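Local structure of acyl-CoA thioester hydrolase HI0827 (Haemophilus influenzae Rd KW20, 3BJK) at residues Ile48-Thr60 / Arg131-Ala144. The protein probably hydrolyses the thioester bond of a broad range of acyl-coenzyme A substrates, working as a hexameric hotdog-fold enzyme built as a trimer of dimers. The protein carries 1 engineered substitution. Residues are numbered along the deposited sequence; the frame is centred on the assembly and turned at random.
Sequences ILAKEIAHGRVVT and RTIPRENNQELEKA. With EDO (1,2-ethanediol), chain S.
R131 and N138 close on the carbonyls that the end of helix 35-54 leaves without helical partners, a worked example of C-terminal capping by side chains. The guanidinium of R131 comes end-on: NH1 meets A54 O at 2.9 Å, and NH2 reaches the same oxygen from the same face, well above the carbonyl plane. NH2 also donates to R57 O at 3.0 Å, bridging the turn at G56, while NE is held by V124 O. The extended chain of R131 carries the guanidinium from its backbone to the helix end. N138 has its CG anti to the backbone N (chi1 -169°). Its ND2 points almost straight at I53 O (2.8 Å, 171° at the hydrogen). The other N-H goes to P134 O, and both acceptors lie in the amide plane, which fixes its rotation. N138 is also the N-cap of helix 139-148, its OD1 accepting from L141 N, though that oxygen is less surely placed, being modelled too close to the H55 ring. The amide carbon of N138 lies over one face of this ring, planes 35° apart, and H55 ND1 donates to E52 O in the ring plane. I53 CD1 lies 3.9 Å from A144 CB, and its CG2 meets L141 CD1. E140 lies beside E52, their OE1 atoms 4.1 Å apart; K101 of the second subunit bridges both carboxylates and probably offsets their repulsion. One helix end thus fastens the C-terminal helix to the hotdog fold, and these salt bridges tie the same corner into the oligomer.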
ATOM      1  N   ILE C  48      -2.467  10.401  18.542  1.00 28.80           N
ATOM      2  CA  ILE C  48      -3.448   9.694  19.397  1.00 28.73           C
ATOM      3  C   ILE C  48      -3.468  10.360  20.788  1.00 28.41           C
ATOM      4  O   ILE C  48      -4.510  10.675  21.308  1.00 28.72           O
ATOM      5  CB  ILE C  48      -3.152   8.164  19.526  1.00 28.69           C
ATOM      6  CG1 ILE C  48      -3.461   7.419  18.206  1.00 28.55           C
ATOM      7  CG2 ILE C  48      -3.996   7.539  20.630  1.00 29.55           C
ATOM      8  CD1 ILE C  48      -3.036   5.910  18.169  1.00 30.01           C
ATOM      9  N   LEU C  49      -2.288  10.525  21.370  1.00 28.85           N
ATOM     10  CA  LEU C  49      -2.132  11.113  22.691  1.00 29.34           C
ATOM     11  C   LEU C  49      -2.612  12.605  22.698  1.00 28.86           C
ATOM     12  O   LEU C  49      -3.346  13.035  23.592  1.00 28.29           O
ATOM     13  CB  LEU C  49      -0.699  11.003  23.147  1.00 30.08           C
ATOM     14  CG  LEU C  49      -0.432  10.957  24.687  1.00 32.11           C
ATOM     15  CD1 LEU C  49       0.815  11.672  25.032  1.00 32.16           C
ATOM     16  CD2 LEU C  49      -1.580  11.358  25.619  1.00 31.86           C
ATOM     17  N   ALA C  50      -2.245  13.350  21.661  1.00 28.45           N
ATOM     18  CA  ALA C  50      -2.795  14.699  21.489  1.00 28.76           C
ATOM     19  C   ALA C  50      -4.312  14.697  21.391  1.00 28.69           C
ATOM     20  O   ALA C  50      -4.945  15.518  22.039  1.00 27.50           O
ATOM     21  CB  ALA C  50      -2.208  15.395  20.295  1.00 28.37           C
ATOM     22  N   LYS C  51      -4.917  13.819  20.594  1.00 27.80           N
ATOM     23  CA  LYS C  51      -6.362  13.831  20.511  1.00 28.79           C
ATOM     24  C   LYS C  51      -6.998  13.477  21.856  1.00 27.73           C
ATOM     25  O   LYS C  51      -8.057  13.966  22.174  1.00 26.39           O
ATOM     26  CB  LYS C  51      -6.860  12.849  19.440  1.00 29.76           C
ATOM     27  CG  LYS C  51      -6.449  13.241  18.060  1.00 29.54           C
ATOM     28  CD  LYS C  51      -6.701  12.165  17.122  1.00 35.04           C
ATOM     29  CE  LYS C  51      -5.976  12.320  15.822  1.00 37.52           C
ATOM     30  NZ  LYS C  51      -5.863  10.960  15.263  1.00 38.22           N
ATOM     31  N   GLU C  52      -6.354  12.564  22.600  1.00 27.55           N
ATOM     32  CA  GLU C  52      -6.853  12.163  23.902  1.00 27.80           C
ATOM     33  C   GLU C  52      -6.943  13.412  24.845  1.00 27.88           C
ATOM     34  O   GLU C  52      -7.967  13.688  25.450  1.00 28.23           O
ATOM     35  CB  GLU C  52      -5.996  11.041  24.494  1.00 26.90           C
ATOM     36  CG  GLU C  52      -6.334   9.641  23.958  1.00 28.37           C
ATOM     37  CD  GLU C  52      -5.281   8.585  24.320  1.00 28.89           C
ATOM     38  OE1 GLU C  52      -4.098   8.933  24.607  1.00 31.73           O
ATOM     39  OE2 GLU C  52      -5.649   7.398  24.295  1.00 30.07           O
ATOM     40  N   ILE C  53      -5.866  14.168  24.883  1.00 28.38           N
ATOM     41  CA  ILE C  53      -5.713  15.356  25.711  1.00 27.70           C
ATOM     42  C   ILE C  53      -6.629  16.486  25.227  1.00 28.42           C
ATOM     43  O   ILE C  53      -7.258  17.160  26.032  1.00 27.54           O
ATOM     44  CB  ILE C  53      -4.204  15.804  25.714  1.00 27.93           C
ATOM     45  CG1 ILE C  53      -3.367  14.753  26.455  1.00 27.06           C
ATOM     46  CG2 ILE C  53      -3.986  17.254  26.303  1.00 28.49           C
ATOM     47  CD1 ILE C  53      -1.924  15.030  26.383  1.00 29.03           C
ATOM     48  N   ALA C  54      -6.683  16.667  23.915  1.00 29.58           N
ATOM     49  CA  ALA C  54      -7.457  17.741  23.288  1.00 29.83           C
ATOM     50  C   ALA C  54      -8.948  17.467  23.261  1.00 30.18           C
ATOM     51  O   ALA C  54      -9.732  18.392  23.003  1.00 30.11           O
ATOM     52  CB  ALA C  54      -6.946  17.973  21.838  1.00 30.37           C
ATOM     53  N   HIS C  55      -9.341  16.214  23.520  1.00 30.78           N
ATOM     54  CA  HIS C  55     -10.741  15.773  23.479  1.00 31.26           C
ATOM     55  C   HIS C  55     -11.316  15.964  22.074  1.00 30.53           C
ATOM     56  O   HIS C  55     -12.438  16.401  21.907  1.00 29.89           O
ATOM     57  CB  HIS C  55     -11.586  16.482  24.551  1.00 32.95           C
ATOM     58  CG  HIS C  55     -11.539  15.813  25.894  1.00 37.23           C
ATOM     59  ND1 HIS C  55     -10.516  14.961  26.270  1.00 42.33           N
ATOM     60  CD2 HIS C  55     -12.376  15.886  26.957  1.00 41.36           C
ATOM     61  CE1 HIS C  55     -10.747  14.512  27.493  1.00 42.12           C
ATOM     62  NE2 HIS C  55     -11.862  15.065  27.936  1.00 43.00           N
ATOM     63  N   GLY C  56     -10.509  15.664  21.051  1.00 30.11           N
ATOM     64  CA  GLY C  56     -10.953  15.800  19.686  1.00 30.24           C
ATOM     65  C   GLY C  56      -9.849  15.980  18.679  1.00 30.89           C
ATOM     66  O   GLY C  56      -8.683  15.680  18.967  1.00 29.70           O
ATOM     67  N   ARG C  57     -10.230  16.476  17.499  1.00 32.28           N
ATOM     68  CA  ARG C  57      -9.336  16.570  16.332  1.00 34.38           C
ATOM     69  C   ARG C  57      -8.121  17.453  16.643  1.00 33.09           C
ATOM     70  O   ARG C  57      -8.224  18.414  17.411  1.00 33.81           O
ATOM     71  CB  ARG C  57     -10.071  17.162  15.115  1.00 34.68           C
ATOM     72  CG  ARG C  57     -10.887  16.168  14.273  1.00 37.19           C
ATOM     73  CD  ARG C  57     -11.980  16.916  13.421  1.00 39.37           C
ATOM     74  NE  ARG C  57     -12.788  15.980  12.622  1.00 43.01           N
ATOM     75  CZ  ARG C  57     -12.583  15.651  11.332  1.00 47.04           C
ATOM     76  NH1 ARG C  57     -11.607  16.201  10.615  1.00 50.55           N
ATOM     77  NH2 ARG C  57     -13.389  14.767  10.732  1.00 47.29           N
ATOM     78  N   VAL C  58      -7.004  17.104  16.017  1.00 32.94           N
ATOM     79  CA  VAL C  58      -5.769  17.873  16.074  1.00 33.46           C
ATOM     80  C   VAL C  58      -5.164  17.930  14.689  1.00 33.73           C
ATOM     81  O   VAL C  58      -5.522  17.117  13.793  1.00 33.59           O
ATOM     82  CB  VAL C  58      -4.683  17.278  17.034  1.00 32.89           C
ATOM     83  CG1 VAL C  58      -5.186  17.228  18.483  1.00 32.46           C
ATOM     84  CG2 VAL C  58      -4.106  15.927  16.536  1.00 34.07           C
ATOM     85  N   VAL C  59      -4.261  18.898  14.503  1.00 33.10           N
ATOM     86  CA  VAL C  59      -3.285  18.825  13.382  1.00 33.26           C
ATOM     87  C   VAL C  59      -1.861  18.902  13.893  1.00 31.93           C
ATOM     88  O   VAL C  59      -1.572  19.531  14.912  1.00 31.01           O
ATOM     89  CB  VAL C  59      -3.442  20.000  12.337  1.00 33.89           C
ATOM     90  CG1 VAL C  59      -4.675  19.817  11.492  1.00 36.59           C
ATOM     91  CG2 VAL C  59      -3.433  21.324  13.028  1.00 31.48           C
ATOM     92  N   THR C  60      -0.952  18.279  13.184  1.00 32.20           N
ATOM     93  CA  THR C  60       0.487  18.442  13.474  1.00 32.78           C
ATOM     94  C   THR C  60       0.901  19.793  12.871  1.00 31.74           C
ATOM     95  O   THR C  60       0.576  20.079  11.711  1.00 32.18           O
ATOM     96  CB  THR C  60       1.311  17.289  12.854  1.00 33.01           C
ATOM     97  OG1 THR C  60       0.696  16.044  13.149  1.00 36.12           O
ATOM     98  CG2 THR C  60       2.629  17.240  13.389  1.00 32.83           C
ATOM     99  N   ARG C 131      -8.814  25.565  18.009  1.00 33.28           N
ATOM    100  CA  ARG C 131      -9.810  25.504  19.068  1.00 33.66           C
ATOM    101  C   ARG C 131      -9.194  25.270  20.425  1.00 33.14           C
ATOM    102  O   ARG C 131      -8.129  24.684  20.539  1.00 34.96           O
ATOM    103  CB  ARG C 131     -10.889  24.452  18.770  1.00 34.01           C
ATOM    104  CG  ARG C 131     -10.389  23.052  18.758  1.00 32.95           C
ATOM    105  CD  ARG C 131     -11.520  21.976  18.840  1.00 32.90           C
ATOM    106  NE  ARG C 131     -10.839  20.673  18.881  1.00 30.36           N
ATOM    107  CZ  ARG C 131     -10.634  19.919  19.972  1.00 30.26           C
ATOM    108  NH1 ARG C 131     -11.082  20.254  21.170  1.00 29.41           N
ATOM    109  NH2 ARG C 131      -9.950  18.800  19.858  1.00 32.06           N
ATOM    110  N   THR C 132      -9.906  25.716  21.450  1.00 33.95           N
ATOM    111  CA  THR C 132      -9.403  25.717  22.815  1.00 33.77           C
ATOM    112  C   THR C 132      -9.565  24.348  23.435  1.00 33.68           C
ATOM    113  O   THR C 132     -10.641  23.798  23.430  1.00 32.77           O
ATOM    114  CB  THR C 132     -10.160  26.725  23.660  1.00 33.53           C
ATOM    115  OG1 THR C 132      -9.936  28.041  23.122  1.00 33.98           O
ATOM    116  CG2 THR C 132      -9.697  26.677  25.120  1.00 33.30           C
ATOM    117  N   ILE C 133      -8.479  23.801  23.967  1.00 33.71           N
ATOM    118  CA  ILE C 133      -8.547  22.520  24.657  1.00 33.84           C
ATOM    119  C   ILE C 133      -9.450  22.653  25.886  1.00 34.30           C
ATOM    120  O   ILE C 133      -9.242  23.556  26.689  1.00 34.02           O
ATOM    121  CB  ILE C 133      -7.150  22.068  25.070  1.00 33.81           C
ATOM    122  CG1 ILE C 133      -6.311  21.782  23.800  1.00 32.11           C
ATOM    123  CG2 ILE C 133      -7.224  20.819  25.930  1.00 33.88           C
ATOM    124  CD1 ILE C 133      -4.917  21.646  24.066  1.00 31.84           C
ATOM    125  N   PRO C 134     -10.460  21.758  26.028  1.00 35.20           N
ATOM    126  CA  PRO C 134     -11.343  21.845  27.188  1.00 35.36           C
ATOM    127  C   PRO C 134     -10.588  21.532  28.465  1.00 36.08           C
ATOM    128  O   PRO C 134      -9.917  20.512  28.550  1.00 35.79           O
ATOM    129  CB  PRO C 134     -12.437  20.788  26.916  1.00 35.39           C
ATOM    130  CG  PRO C 134     -11.864  19.856  25.981  1.00 35.97           C
ATOM    131  CD  PRO C 134     -10.829  20.626  25.159  1.00 34.93           C
ATOM    132  N   ARG C 135     -10.713  22.416  29.448  1.00 36.64           N
ATOM    133  CA  ARG C 135      -9.960  22.321  30.694  1.00 37.58           C
ATOM    134  C   ARG C 135     -10.790  21.696  31.809  1.00 37.76           C
ATOM    135  O   ARG C 135     -10.247  21.085  32.716  1.00 38.17           O
ATOM    136  CB  ARG C 135      -9.508  23.713  31.119  1.00 37.81           C
ATOM    137  CG  ARG C 135      -8.603  24.385  30.133  1.00 39.19           C
ATOM    138  CD  ARG C 135      -7.173  24.111  30.484  1.00 41.49           C
ATOM    139  NE  ARG C 135      -6.306  24.136  29.324  1.00 43.05           N
ATOM    140  CZ  ARG C 135      -4.986  24.006  29.389  1.00 43.96           C
ATOM    141  NH1 ARG C 135      -4.365  23.810  30.553  1.00 42.37           N
ATOM    142  NH2 ARG C 135      -4.283  24.036  28.269  1.00 45.45           N
ATOM    143  N   GLU C 136     -12.106  21.870  31.728  1.00 38.01           N
ATOM    144  CA  GLU C 136     -13.061  21.305  32.683  1.00 38.34           C
ATOM    145  C   GLU C 136     -13.464  19.855  32.313  1.00 38.24           C
ATOM    146  O   GLU C 136     -13.723  19.543  31.147  1.00 37.86           O
ATOM    147  CB  GLU C 136     -14.293  22.245  32.787  1.00 38.71           C
ATOM    148  CG  GLU C 136     -15.380  22.151  31.656  1.00 39.97           C
ATOM    149  CD  GLU C 136     -14.826  22.178  30.174  1.00 40.83           C
ATOM    150  OE1 GLU C 136     -13.711  22.816  29.842  1.00 40.79           O
ATOM    151  OE2 GLU C 136     -15.533  21.530  29.319  1.00 41.25           O
ATOM    152  N   ASN C 137     -13.506  18.991  33.331  1.00 38.26           N
ATOM    153  CA  ASN C 137     -13.835  17.566  33.197  1.00 38.30           C
ATOM    154  C   ASN C 137     -12.964  16.838  32.193  1.00 37.50           C
ATOM    155  O   ASN C 137     -13.456  15.955  31.481  1.00 37.51           O
ATOM    156  CB  ASN C 137     -15.316  17.338  32.804  1.00 38.97           C
ATOM    157  CG  ASN C 137     -16.285  18.262  33.517  1.00 40.04           C
ATOM    158  OD1 ASN C 137     -16.020  18.774  34.611  1.00 42.56           O
ATOM    159  ND2 ASN C 137     -17.430  18.482  32.885  1.00 41.88           N
ATOM    160  N   ASN C 138     -11.683  17.215  32.130  1.00 36.38           N
ATOM    161  CA  ASN C 138     -10.738  16.623  31.198  1.00 35.44           C
ATOM    162  C   ASN C 138      -9.670  15.788  31.928  1.00 35.38           C
ATOM    163  O   ASN C 138      -8.591  16.275  32.239  1.00 35.14           O
ATOM    164  CB  ASN C 138     -10.107  17.716  30.299  1.00 34.75           C
ATOM    165  CG  ASN C 138      -9.314  17.132  29.114  1.00 33.26           C
ATOM    166  OD1 ASN C 138      -8.922  15.965  29.136  1.00 29.69           O
ATOM    167  ND2 ASN C 138      -9.037  17.970  28.096  1.00 28.54           N
ATOM    168  N   GLN C 139      -9.986  14.522  32.183  1.00 35.17           N
ATOM    169  CA  GLN C 139      -9.073  13.617  32.878  1.00 35.39           C
ATOM    170  C   GLN C 139      -7.759  13.358  32.134  1.00 35.31           C
ATOM    171  O   GLN C 139      -6.702  13.198  32.747  1.00 34.55           O
ATOM    172  CB  GLN C 139      -9.750  12.283  33.081  1.00 35.46           C
ATOM    173  CG  GLN C 139     -10.882  12.325  34.058  1.00 37.14           C
ATOM    174  CD  GLN C 139     -11.357  10.935  34.401  1.00 38.56           C
ATOM    175  OE1 GLN C 139     -11.163   9.978  33.625  1.00 40.33           O
ATOM    176  NE2 GLN C 139     -11.952  10.802  35.560  1.00 37.30           N
ATOM    177  N   GLU C 140      -7.834  13.278  30.816  1.00 35.56           N
ATOM    178  CA  GLU C 140      -6.649  13.020  30.037  1.00 36.28           C
ATOM    179  C   GLU C 140      -5.677  14.201  30.174  1.00 35.87           C
ATOM    180  O   GLU C 140      -4.474  13.992  30.334  1.00 35.70           O
ATOM    181  CB  GLU C 140      -7.026  12.716  28.587  1.00 37.02           C
ATOM    182  CG  GLU C 140      -7.849  11.386  28.442  1.00 39.66           C
ATOM    183  CD  GLU C 140      -6.996  10.115  28.120  1.00 45.12           C
ATOM    184  OE1 GLU C 140      -5.731  10.191  28.115  1.00 49.32           O
ATOM    185  OE2 GLU C 140      -7.608   9.043  27.836  1.00 44.77           O
ATOM    186  N   LEU C 141      -6.206  15.425  30.139  1.00 35.33           N
ATOM    187  CA  LEU C 141      -5.397  16.646  30.359  1.00 35.31           C
ATOM    188  C   LEU C 141      -4.853  16.686  31.779  1.00 35.82           C
ATOM    189  O   LEU C 141      -3.672  16.945  31.984  1.00 35.72           O
ATOM    190  CB  LEU C 141      -6.232  17.903  30.096  1.00 35.28           C
ATOM    191  CG  LEU C 141      -5.633  19.291  30.394  1.00 34.87           C
ATOM    192  CD1 LEU C 141      -4.357  19.528  29.563  1.00 33.46           C
ATOM    193  CD2 LEU C 141      -6.667  20.410  30.148  1.00 34.05           C
ATOM    194  N   GLU C 142      -5.735  16.425  32.745  1.00 35.98           N
ATOM    195  CA  GLU C 142      -5.375  16.332  34.167  1.00 36.75           C
ATOM    196  C   GLU C 142      -4.133  15.446  34.390  1.00 36.08           C
ATOM    197  O   GLU C 142      -3.183  15.894  35.023  1.00 35.89           O
ATOM    198  CB  GLU C 142      -6.578  15.813  35.002  1.00 36.80           C
ATOM    199  CG  GLU C 142      -6.942  16.631  36.222  1.00 38.35           C
ATOM    200  CD  GLU C 142      -8.041  15.965  37.104  1.00 38.50           C
ATOM    201  OE1 GLU C 142      -8.817  15.087  36.625  1.00 40.69           O
ATOM    202  OE2 GLU C 142      -8.125  16.330  38.302  1.00 42.36           O
ATOM    203  N   LYS C 143      -4.153  14.215  33.871  1.00 35.92           N
ATOM    204  CA  LYS C 143      -3.012  13.269  33.944  1.00 36.90           C
ATOM    205  C   LYS C 143      -1.668  13.817  33.370  1.00 36.32           C
ATOM    206  O   LYS C 143      -0.598  13.687  33.990  1.00 36.28           O
ATOM    207  CB  LYS C 143      -3.341  11.977  33.169  1.00 36.97           C
ATOM    208  CG  LYS C 143      -4.135  10.920  33.916  1.00 37.96           C
ATOM    209  CD  LYS C 143      -4.213   9.598  33.089  1.00 39.19           C
ATOM    210  CE  LYS C 143      -4.665   8.387  33.974  1.00 40.35           C
ATOM    211  NZ  LYS C 143      -4.071   7.109  33.455  1.00 42.98           N
ATOM    212  N   ALA C 144      -1.737  14.395  32.176  1.00 35.74           N
ATOM    213  CA  ALA C 144      -0.584  15.061  31.547  1.00 35.24           C
ATOM    214  C   ALA C 144      -0.029  16.220  32.373  1.00 34.44           C
ATOM    215  O   ALA C 144       1.184  16.330  32.548  1.00 33.74           O
ATOM    216  CB  ALA C 144      -0.958  15.570  30.152  1.00 35.15           C
TER
HETATM  217  C1  EDO S 155      -2.648   5.637  26.007  1.00 37.13           C
HETATM  218  O1  EDO S 155      -3.869   6.348  26.322  1.00 36.57           O
HETATM  219  C2  EDO S 155      -1.640   6.550  25.299  1.00 37.70           C
HETATM  220  O2  EDO S 155      -2.058   7.005  24.011  1.00 35.47           O